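PDB 3VOC: Beta/alpha-amylase from Paenibacillus polymyxa, which hydrolyses alpha-1,4-glucosidic linkages of starch, its beta-amylase domain, the part described here, releasing maltose units from the non-reducing chain ends. Local coordinates for residues W285-P290 / G295-G300; D229-N234 / K243-W248; R307-F312 / L317-T322. All coordinates share one frame; numbering follows the deposited sequence. Where two conformers were deposited one is given.

The three contacts follow one another along the chain in the order 2, 1, 3, from the fourth strand of the family 14 TIM barrel through the sixth. Contact 2 belongs to the long excursion between strands 153-156 and 275-279. Contact 1, in the loop and short helix after strand 275-279, adjoins probable substrate-binding residues; contact 3 packs helix 305-315 on strand 318-321 in the barrel wall. The centres of contacts 1 and 2 lie about 12 Å apart, and Gln298 CD touches Leu246 CD1 at 4.0 Å. Contact 3 is about 19 Å from contact 1 and 23 Å from contact 2, centre to centre, yet Ser247 OG and Arg307 NH1 (2.8 Å) probably hydrogen-bond, tying helix 240-268 to helix 305-315.

Contact 1 of 3, residues W285-P290 / G295-G300; sequences WQMNNP and GTEQAG. With EDO (1,2-ethanediol), chain E.
Thr296 presses both branches of its side chain against Trp285, and this is the tight part of the contact. Its hydroxyl OG1 donates to Trp285 O at 2.7 Å, approaching from above the carbonyl plane, 55° out of it. A chi1 of -49° sets OG1 beside the backbone N and CG2 anti to it, turning the hydroxyl to Trp285 O and the methyl to the indole: CG2 makes a CH-pi contact over one face, 3.7 Å from the centroid of the five-membered ring. The ring's rotation is further fixed by a bond from Trp285 NE1 to Gly179 O and by edge-to-face contacts with Tyr169 and Tyr177. Beside this grip, Gln286 CB lies 3.3 Å from Thr296 OG1, while the amide turns away and NE2 bonds to Pro178 O and Pro333 O. The loop 285-290 follows strand 275-279 of the TIM barrel, on the C-terminal side where barrels of this kind carry their active site. Trp285 adjoins His284, a probable substrate-binding residue, and its side chain is about 8 Å from that of Glu163, the predicted proton donor. Near Met287, whose CG meets Glu297 OE2 at 3.4 Å, one water bridges the segments, accepting from Glu297 N and donating toward Trp285 O and Glu297 OE2, which compete with other acceptors for its protons. Glu297 OE2 also bonds to His294 ND1, and OE1 to Tyr305 OH. The loose side is at partly exposed Gln298, whose NE2 makes a weak 3.3 Å hydrogen bond to O1 of an ethanediol, probably from the crystallisation liquor.

Contact 2 of 3, residues D229-N234 / K243-W248; sequences DGFYTN and KDFLSW
Phe231 and Leu246 are brought together by different first torsions. In Phe231 CG lies anti to the backbone N (chi1 -176°), which carries the ring straight out from its loop to the helix; in Leu246 CG is anti to the carbonyl carbon instead (chi1 -77°), which lays CG and CD1 alongside Phe231 CE2. The two side chains run past each other in opposite directions. Leu246 CD1 meets the phenyl ring at its edge, near the ring plane, 3.9 Å from Phe231 CE2, and Leu246 CG sits almost as near to that same carbon, at 4.0 Å. The neighbouring ring carbon, Phe231 CZ, lies 4.5 Å from Phe245 CD2, in an oblique approach. The backbones keep well apart, with the CA atoms of Phe231 and Leu246 10.7 Å from each other. No hydrogen bond crosses between the segments, and the contact is made chiefly by these apolar groups. Segment 229-234 lies in the loop between helices 205-212 and 240-268, part of the elaborate connection that leads from strand 153-156 to strand 275-279 of the TIM barrel. Phe231 joins this loop to the early turns of helix 240-268. Pro225 touches both Phe231 and Phe245, and Tyr237 touches Leu246 while sharing a backbone hydrogen bond with Phe231. Phe245 also meets Phe183 edge-to-face and the ring of Tyr249. On another side of the helix, Asp244 forms a salt bridge with Lys201 and hydrogen bonds with Tyr202 and Trp212. Inside the helix Ser247 N donates to Lys243 O at 2.9 Å.

Contact 3 of 3, residues R307-F312 / L317-T322; sequences RLIQKF and LDLTFT
Phe312 and Leu317 close the step from helix 305-315 into strand 318-321, an alpha-beta unit of the TIM barrel, with the helix packed outside the strand. The axes of 307-312 and 318-321 pass 9.0 Å apart at 132°. One hydrogen bond joins the segments: Leu317 N donates to Phe312 O at 3.0 Å, nearly straight (174°), the donor tilted from the carbonyl plane. Apolar contacts do the rest. Leu319 CG, anti to its backbone nitrogen (chi1 170°), holds the fork out toward the helix. CD1 stands over one face of the Phe312 ring, nearer its rim than its middle, 3.9 Å from the centroid; CD2 reaches Ile309 CG1 at 4.0 Å. Leu257 and Ile280 also touch Phe312. Were Phe312 cut back to an alanine, Leu319 CD1 would probably lose the face it lies on and a gap is likely to open between helix and strand. The charges lie apart: Asp318 points away from the helix and forms salt bridges with Lys153, Arg275 and Arg355. Thr322, at the end of the segment, probably binds substrate, as in related beta-amylases. Carbonyl oxygens border the ring edge, where Phe312 CD2 lies 3.6 Å from Asp318 O.

Contact 1 of 3, residues W285-P290 / G295-G300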
loop_
_atom_site.group_PDB
_atom_site.type_symbol
_atom_site.label_atom_id
_atom_site.label_comp_id
_atom_site.label_asym_id
_atom_site.label_seq_id
_atom_site.Cartn_x
_atom_site.Cartn_y
_atom_site.Cartn_z
ATOM N N TRP A 285 2.807 9.803 11.720
ATOM C CA TRP A 285 3.757 10.582 12.526
ATOM C C TRP A 285 4.143 11.894 11.845
ATOM O O TRP A 285 4.016 12.022 10.623
ATOM C CB TRP A 285 4.973 9.732 12.901
ATOM C CG TRP A 285 5.789 9.175 11.768
ATOM C CD1 TRP A 285 6.990 9.649 11.320
ATOM C CD2 TRP A 285 5.512 7.992 10.992
ATOM N NE1 TRP A 285 7.457 8.854 10.295
ATOM C CE2 TRP A 285 6.576 7.830 10.082
ATOM C CE3 TRP A 285 4.463 7.061 10.976
ATOM C CZ2 TRP A 285 6.621 6.780 9.150
ATOM C CZ3 TRP A 285 4.506 6.006 10.042
ATOM C CH2 TRP A 285 5.579 5.886 9.145
ATOM N N GLN A 286 4.577 12.876 12.638
ATOM C CA GLN A 286 4.773 14.265 12.161
ATOM C C GLN A 286 3.501 14.929 11.617
ATOM O O GLN A 286 3.568 15.906 10.861
ATOM C CB GLN A 286 5.920 14.359 11.141
ATOM C CG GLN A 286 7.228 13.724 11.621
ATOM C CD GLN A 286 7.714 14.288 12.957
ATOM O OE1 GLN A 286 7.236 15.321 13.426
ATOM N NE2 GLN A 286 8.653 13.593 13.584
ATOM N N MET A 287 2.337 14.414 12.009
ATOM C CA MET A 287 1.093 15.015 11.568
ATOM C C MET A 287 0.954 16.445 12.095
ATOM O O MET A 287 0.634 17.352 11.328
ATOM C CB MET A 287 -0.125 14.163 11.985
ATOM C CG MET A 287 -0.312 12.897 11.125
ATOM S SD MET A 287 -1.610 11.844 11.815
ATOM C CE MET A 287 -3.072 12.849 11.493
ATOM N N ASN A 288 1.199 16.647 13.389
ATOM C CA ASN A 288 1.009 17.969 13.993
ATOM C C ASN A 288 2.312 18.646 14.441
ATOM O O ASN A 288 2.291 19.499 15.317
ATOM C CB ASN A 288 0.005 17.906 15.165
ATOM C CG ASN A 288 0.471 16.996 16.268
ATOM O OD1 ASN A 288 0.959 15.900 16.001
ATOM N ND2 ASN A 288 0.321 17.435 17.523
ATOM N N ASN A 289 3.429 18.273 13.828
ATOM C CA ASN A 289 4.698 18.948 14.060
ATOM C C ASN A 289 4.566 20.406 13.602
ATOM O O ASN A 289 4.223 20.667 12.456
ATOM C CB ASN A 289 5.823 18.232 13.292
ATOM C CG ASN A 289 7.219 18.755 13.646
ATOM O OD1 ASN A 289 8.128 17.983 13.936
ATOM N ND2 ASN A 289 7.393 20.053 13.582
ATOM N N PRO A 290 4.821 21.367 14.508
ATOM C CA PRO A 290 4.636 22.778 14.118
ATOM C C PRO A 290 5.522 23.210 12.938
ATOM O O PRO A 290 5.088 24.017 12.106
ATOM C CB PRO A 290 4.996 23.553 15.392
ATOM C CG PRO A 290 5.845 22.615 16.205
ATOM C CD PRO A 290 5.338 21.225 15.881
ATOM N N GLY A 295 4.451 16.332 7.361
ATOM C CA GLY A 295 5.672 16.139 6.589
ATOM C C GLY A 295 5.849 14.712 6.106
ATOM O O GLY A 295 6.328 14.491 4.985
ATOM N N THR A 296 5.436 13.749 6.929
ATOM C CA THR A 296 5.585 12.317 6.577
ATOM C C THR A 296 4.646 11.919 5.428
ATOM O O THR A 296 5.066 11.293 4.441
ATOM C CB THR A 296 5.363 11.427 7.802
ATOM O OG1 THR A 296 6.143 11.932 8.902
ATOM C CG2 THR A 296 5.750 9.960 7.513
ATOM N N GLU A 297 3.377 12.286 5.588
ATOM C CA GLU A 297 2.356 12.082 4.572
ATOM C C GLU A 297 2.769 12.706 3.238
ATOM O O GLU A 297 2.636 12.074 2.191
ATOM C CB GLU A 297 1.035 12.690 5.038
ATOM C CG GLU A 297 0.406 11.975 6.222
ATOM C CD GLU A 297 -0.598 12.841 6.988
ATOM O OE1 GLU A 297 -1.811 12.690 6.751
ATOM O OE2 GLU A 297 -0.169 13.652 7.851
ATOM N N GLN A 298 3.263 13.941 3.275
ATOM C CA GLN A 298 3.656 14.634 2.047
ATOM C C GLN A 298 4.819 13.925 1.328
ATOM O O GLN A 298 4.766 13.726 0.099
ATOM C CB GLN A 298 3.959 16.112 2.332
ATOM C CG GLN A 298 2.655 16.896 2.578
ATOM C CD GLN A 298 2.831 18.294 3.127
ATOM O OE1 GLN A 298 3.932 18.835 3.188
ATOM N NE2 GLN A 298 1.715 18.893 3.542
ATOM N N ALA A 299 5.837 13.510 2.088
ATOM C CA ALA A 299 6.969 12.789 1.483
ATOM C C ALA A 299 6.521 11.480 0.849
ATOM O O ALA A 299 7.058 11.067 -0.183
ATOM C CB ALA A 299 8.077 12.549 2.501
ATOM N N GLY A 300 5.541 10.831 1.471
ATOM C CA GLY A 300 4.975 9.600 0.942
ATOM C C GLY A 300 4.117 9.803 -0.297
ATOM O O GLY A 300 3.796 8.844 -0.993
HETATM C C1 EDO E . -1.185 15.527 4.050
HETATM O O1 EDO E . -0.690 16.613 3.263
HETATM C C2 EDO E . -2.691 15.466 3.883
HETATM O O2 EDO E . -3.256 16.532 4.658
HETATM O O HOH W 1 2.644 13.319 8.419
#

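Contact 2 of 3, residues D229-N234 / K243-W248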
loop_
_atom_site.group_PDB
_atom_site.type_symbol
_atom_site.label_atom_id
_atom_site.label_comp_id
_atom_site.label_asym_id
_atom_site.label_seq_id
_atom_site.Cartn_x
_atom_site.Cartn_y
_atom_site.Cartn_z
ATOM N N ASP A 229 13.286 19.167 4.555
ATOM C CA ASP A 229 12.925 19.424 5.943
ATOM C C ASP A 229 12.226 20.757 6.154
ATOM O O ASP A 229 11.234 20.834 6.887
ATOM C CB ASP A 229 14.124 19.324 6.864
ATOM C CG ASP A 229 14.084 18.084 7.722
ATOM O OD1 ASP A 229 13.555 17.034 7.257
ATOM O OD2 ASP A 229 14.598 18.161 8.859
ATOM N N GLY A 230 12.742 21.794 5.513
ATOM C CA GLY A 230 12.215 23.144 5.708
ATOM C C GLY A 230 11.165 23.526 4.690
ATOM O O GLY A 230 10.874 24.699 4.509
ATOM N N PHE A 231 10.552 22.531 4.057
ATOM C CA PHE A 231 9.692 22.800 2.928
ATOM C C PHE A 231 8.443 23.564 3.357
ATOM O O PHE A 231 7.933 24.381 2.608
ATOM C CB PHE A 231 9.379 21.506 2.170
ATOM C CG PHE A 231 8.574 21.715 0.927
ATOM C CD1 PHE A 231 9.105 22.400 -0.159
ATOM C CD2 PHE A 231 7.277 21.233 0.845
ATOM C CE1 PHE A 231 8.345 22.610 -1.303
ATOM C CE2 PHE A 231 6.520 21.431 -0.301
ATOM C CZ PHE A 231 7.057 22.118 -1.368
ATOM N N TYR A 232 7.968 23.341 4.581
ATOM C CA TYR A 232 6.867 24.167 5.091
ATOM C C TYR A 232 7.372 25.535 5.571
ATOM O O TYR A 232 6.901 26.592 5.099
ATOM C CB TYR A 232 6.073 23.449 6.203
ATOM C CG TYR A 232 4.962 24.294 6.791
ATOM C CD1 TYR A 232 3.730 24.422 6.137
ATOM C CD2 TYR A 232 5.151 24.989 7.996
ATOM C CE1 TYR A 232 2.708 25.212 6.678
ATOM C CE2 TYR A 232 4.142 25.784 8.543
ATOM C CZ TYR A 232 2.931 25.895 7.881
ATOM O OH TYR A 232 1.946 26.683 8.434
ATOM N N THR A 233 8.342 25.510 6.490
ATOM C CA THR A 233 8.807 26.735 7.154
ATOM C C THR A 233 9.498 27.774 6.251
ATOM O O THR A 233 9.542 28.967 6.592
ATOM C CB THR A 233 9.722 26.422 8.358
ATOM O OG1 THR A 233 10.696 25.459 7.972
ATOM C CG2 THR A 233 8.912 25.866 9.510
ATOM N N ASN A 234 10.039 27.328 5.119
ATOM C CA ASN A 234 10.722 28.226 4.179
ATOM C C ASN A 234 9.790 28.856 3.123
ATOM O O ASN A 234 10.244 29.500 2.186
ATOM C CB ASN A 234 11.953 27.542 3.533
ATOM C CG ASN A 234 11.589 26.464 2.490
ATOM O OD1 ASN A 234 10.471 26.415 1.951
ATOM N ND2 ASN A 234 12.568 25.593 2.193
ATOM N N LYS A 243 2.966 23.959 -4.135
ATOM C CA LYS A 243 1.685 23.337 -4.443
ATOM C C LYS A 243 1.730 22.598 -5.769
ATOM O O LYS A 243 1.201 21.506 -5.870
ATOM C CB LYS A 243 0.533 24.357 -4.443
ATOM C CG LYS A 243 0.160 24.874 -3.050
ATOM C CD LYS A 243 -0.824 26.054 -3.133
ATOM C CE LYS A 243 -1.636 26.197 -1.837
ATOM N NZ LYS A 243 -0.775 26.214 -0.609
ATOM N N ASP A 244 2.345 23.201 -6.784
ATOM C CA ASP A 244 2.544 22.511 -8.054
ATOM C C ASP A 244 3.378 21.238 -7.888
ATOM O O ASP A 244 3.061 20.208 -8.483
ATOM C CB ASP A 244 3.194 23.433 -9.101
ATOM C CG ASP A 244 2.172 24.135 -9.974
ATOM O OD1 ASP A 244 1.132 23.524 -10.300
ATOM O OD2 ASP A 244 2.410 25.295 -10.367
ATOM N N PHE A 245 4.459 21.313 -7.109
ATOM C CA PHE A 245 5.285 20.128 -6.903
ATOM C C PHE A 245 4.490 19.009 -6.201
ATOM O O PHE A 245 4.488 17.861 -6.658
ATOM C CB PHE A 245 6.576 20.412 -6.113
ATOM C CG PHE A 245 7.268 19.150 -5.671
ATOM C CD1 PHE A 245 7.887 18.326 -6.612
ATOM C CD2 PHE A 245 7.245 18.753 -4.337
ATOM C CE1 PHE A 245 8.487 17.135 -6.238
ATOM C CE2 PHE A 245 7.852 17.560 -3.951
ATOM C CZ PHE A 245 8.481 16.748 -4.919
ATOM N N LEU A 246 3.831 19.347 -5.092
ATOM C CA LEU A 246 3.119 18.341 -4.305
ATOM C C LEU A 246 1.945 17.762 -5.056
ATOM O O LEU A 246 1.682 16.570 -4.946
ATOM C CB LEU A 246 2.631 18.925 -2.973
ATOM C CG LEU A 246 3.672 19.094 -1.875
ATOM C CD1 LEU A 246 3.019 19.698 -0.645
ATOM C CD2 LEU A 246 4.334 17.755 -1.534
ATOM N N SER A 247 1.222 18.606 -5.803
ATOM C CA SER A 247 0.115 18.114 -6.633
ATOM C C SER A 247 0.613 17.142 -7.700
ATOM O O SER A 247 0.009 16.077 -7.920
ATOM C CB SER A 247 -0.650 19.276 -7.277
ATOM O OG SER A 247 -1.741 18.787 -8.032
ATOM N N TRP A 248 1.714 17.505 -8.364
ATOM C CA TRP A 248 2.302 16.627 -9.377
ATOM C C TRP A 248 2.799 15.310 -8.751
ATOM O O TRP A 248 2.590 14.223 -9.288
ATOM C CB TRP A 248 3.464 17.317 -10.122
ATOM C CG TRP A 248 4.279 16.302 -10.900
ATOM C CD1 TRP A 248 3.971 15.767 -12.129
ATOM C CD2 TRP A 248 5.496 15.670 -10.478
ATOM N NE1 TRP A 248 4.934 14.852 -12.499
ATOM C CE2 TRP A 248 5.883 14.778 -11.508
ATOM C CE3 TRP A 248 6.304 15.776 -9.328
ATOM C CZ2 TRP A 248 7.034 13.989 -11.424
ATOM C CZ3 TRP A 248 7.446 14.992 -9.243
ATOM C CH2 TRP A 248 7.812 14.119 -10.299
#

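Contact 3 of 3, residues R307-F312 / L317-T322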
loop_
_atom_site.group_PDB
_atom_site.type_symbol
_atom_site.label_atom_id
_atom_site.label_comp_id
_atom_site.label_asym_id
_atom_site.label_seq_id
_atom_site.Cartn_x
_atom_site.Cartn_y
_atom_site.Cartn_z
ATOM N N ARG A 307 -8.764 14.215 -3.032
ATOM C CA ARG A 307 -8.475 13.909 -4.419
ATOM C C ARG A 307 -7.977 12.482 -4.579
ATOM O O ARG A 307 -8.316 11.820 -5.546
ATOM C CB ARG A 307 -7.421 14.862 -4.964
ATOM C CG ARG A 307 -7.445 14.970 -6.473
ATOM C CD ARG A 307 -6.411 15.987 -6.911
ATOM N NE ARG A 307 -5.103 15.358 -7.093
ATOM C CZ ARG A 307 -3.958 16.025 -7.176
ATOM N NH1 ARG A 307 -3.945 17.344 -7.031
ATOM N NH2 ARG A 307 -2.822 15.370 -7.398
ATOM N N LEU A 308 -7.138 12.032 -3.652
ATOM C CA LEU A 308 -6.574 10.688 -3.747
ATOM C C LEU A 308 -7.688 9.652 -3.641
ATOM O O LEU A 308 -7.717 8.675 -4.405
ATOM C CB LEU A 308 -5.540 10.463 -2.638
ATOM C CG LEU A 308 -4.817 9.100 -2.643
ATOM C CD1 LEU A 308 -4.017 8.881 -3.933
ATOM C CD2 LEU A 308 -3.886 9.012 -1.463
ATOM N N ILE A 309 -8.608 9.870 -2.706
ATOM C CA ILE A 309 -9.687 8.900 -2.465
ATOM C C ILE A 309 -10.691 8.954 -3.608
ATOM O O ILE A 309 -11.246 7.930 -3.996
ATOM C CB ILE A 309 -10.297 9.052 -1.035
ATOM C CG1 ILE A 309 -9.232 8.662 0.013
ATOM C CG2 ILE A 309 -11.498 8.122 -0.830
ATOM C CD1 ILE A 309 -9.543 9.166 1.451
ATOM N N GLN A 310 -10.884 10.146 -4.181
ATOM C CA GLN A 310 -11.650 10.273 -5.430
ATOM C C GLN A 310 -11.114 9.373 -6.556
ATOM O O GLN A 310 -11.904 8.822 -7.342
ATOM C CB GLN A 310 -11.718 11.729 -5.910
ATOM C CG GLN A 310 -12.604 11.921 -7.176
ATOM C CD GLN A 310 -14.045 11.486 -6.981
ATOM O OE1 GLN A 310 -14.632 10.785 -7.837
ATOM N NE2 GLN A 310 -14.631 11.886 -5.854
ATOM N N LYS A 311 -9.788 9.229 -6.637
ATOM C CA LYS A 311 -9.188 8.366 -7.652
ATOM C C LYS A 311 -9.525 6.891 -7.415
ATOM O O LYS A 311 -9.710 6.145 -8.378
ATOM C CB LYS A 311 -7.669 8.589 -7.750
ATOM C CG LYS A 311 -7.008 7.918 -8.944
ATOM C CD LYS A 311 -7.283 8.669 -10.255
ATOM C CE LYS A 311 -6.598 8.000 -11.433
ATOM N NZ LYS A 311 -7.247 8.441 -12.710
ATOM N N PHE A 312 -9.614 6.475 -6.146
ATOM C CA PHE A 312 -10.105 5.127 -5.828
ATOM C C PHE A 312 -11.518 4.927 -6.382
ATOM O O PHE A 312 -11.798 3.927 -7.040
ATOM C CB PHE A 312 -10.085 4.857 -4.311
ATOM C CG PHE A 312 -8.764 4.366 -3.811
ATOM C CD1 PHE A 312 -7.702 5.257 -3.645
ATOM C CD2 PHE A 312 -8.571 3.014 -3.522
ATOM C CE1 PHE A 312 -6.462 4.819 -3.196
ATOM C CE2 PHE A 312 -7.322 2.552 -3.059
ATOM C CZ PHE A 312 -6.264 3.466 -2.893
ATOM N N LEU A 317 -12.029 0.942 -7.249
ATOM C CA LEU A 317 -11.235 0.157 -6.301
ATOM C C LEU A 317 -11.684 0.443 -4.878
ATOM O O LEU A 317 -11.997 1.598 -4.527
ATOM C CB LEU A 317 -9.750 0.506 -6.421
ATOM C CG LEU A 317 -9.103 0.245 -7.798
ATOM C CD1 LEU A 317 -7.697 0.795 -7.866
ATOM C CD2 LEU A 317 -9.094 -1.245 -8.143
ATOM N N ASP A 318 -11.714 -0.603 -4.057
ATOM C CA ASP A 318 -12.014 -0.439 -2.642
ATOM C C ASP A 318 -10.764 0.034 -1.931
ATOM O O ASP A 318 -9.655 -0.186 -2.413
ATOM C CB ASP A 318 -12.504 -1.756 -2.039
ATOM C CG ASP A 318 -13.895 -2.154 -2.534
ATOM O OD1 ASP A 318 -14.509 -1.414 -3.319
ATOM O OD2 ASP A 318 -14.385 -3.208 -2.108
ATOM N N LEU A 319 -10.944 0.685 -0.788
ATOM C CA LEU A 319 -9.811 1.278 -0.071
ATOM C C LEU A 319 -9.539 0.514 1.211
ATOM O O LEU A 319 -10.442 0.327 2.034
ATOM C CB LEU A 319 -10.093 2.759 0.244
ATOM C CG LEU A 319 -9.116 3.479 1.188
ATOM C CD1 LEU A 319 -7.778 3.515 0.517
ATOM C CD2 LEU A 319 -9.594 4.909 1.486
ATOM N N THR A 320 -8.293 0.072 1.377
ATOM C CA THR A 320 -7.847 -0.505 2.632
ATOM C C THR A 320 -7.030 0.566 3.351
ATOM O O THR A 320 -6.112 1.179 2.771
ATOM C CB THR A 320 -7.007 -1.780 2.405
ATOM O OG1 THR A 320 -7.839 -2.794 1.822
ATOM C CG2 THR A 320 -6.385 -2.296 3.726
ATOM N N PHE A 321 -7.379 0.810 4.602
ATOM C CA PHE A 321 -6.573 1.685 5.420
ATOM C C PHE A 321 -6.089 0.923 6.642
ATOM O O PHE A 321 -6.557 -0.185 6.915
ATOM C CB PHE A 321 -7.315 2.988 5.785
ATOM C CG PHE A 321 -6.388 4.093 6.221
ATOM C CD1 PHE A 321 -5.438 4.603 5.334
ATOM C CD2 PHE A 321 -6.428 4.588 7.525
ATOM C CE1 PHE A 321 -4.541 5.610 5.743
ATOM C CE2 PHE A 321 -5.540 5.608 7.944
ATOM C CZ PHE A 321 -4.599 6.111 7.054
ATOM N N THR A 322 -5.136 1.513 7.358
ATOM C CA THR A 322 -4.415 0.823 8.420
ATOM C C THR A 322 -4.321 1.715 9.658
ATOM O O THR A 322 -4.890 2.818 9.680
ATOM C CB THR A 322 -3.009 0.403 7.913
ATOM O OG1 THR A 322 -2.310 -0.278 8.953
ATOM C CG2 THR A 322 -2.206 1.621 7.474
#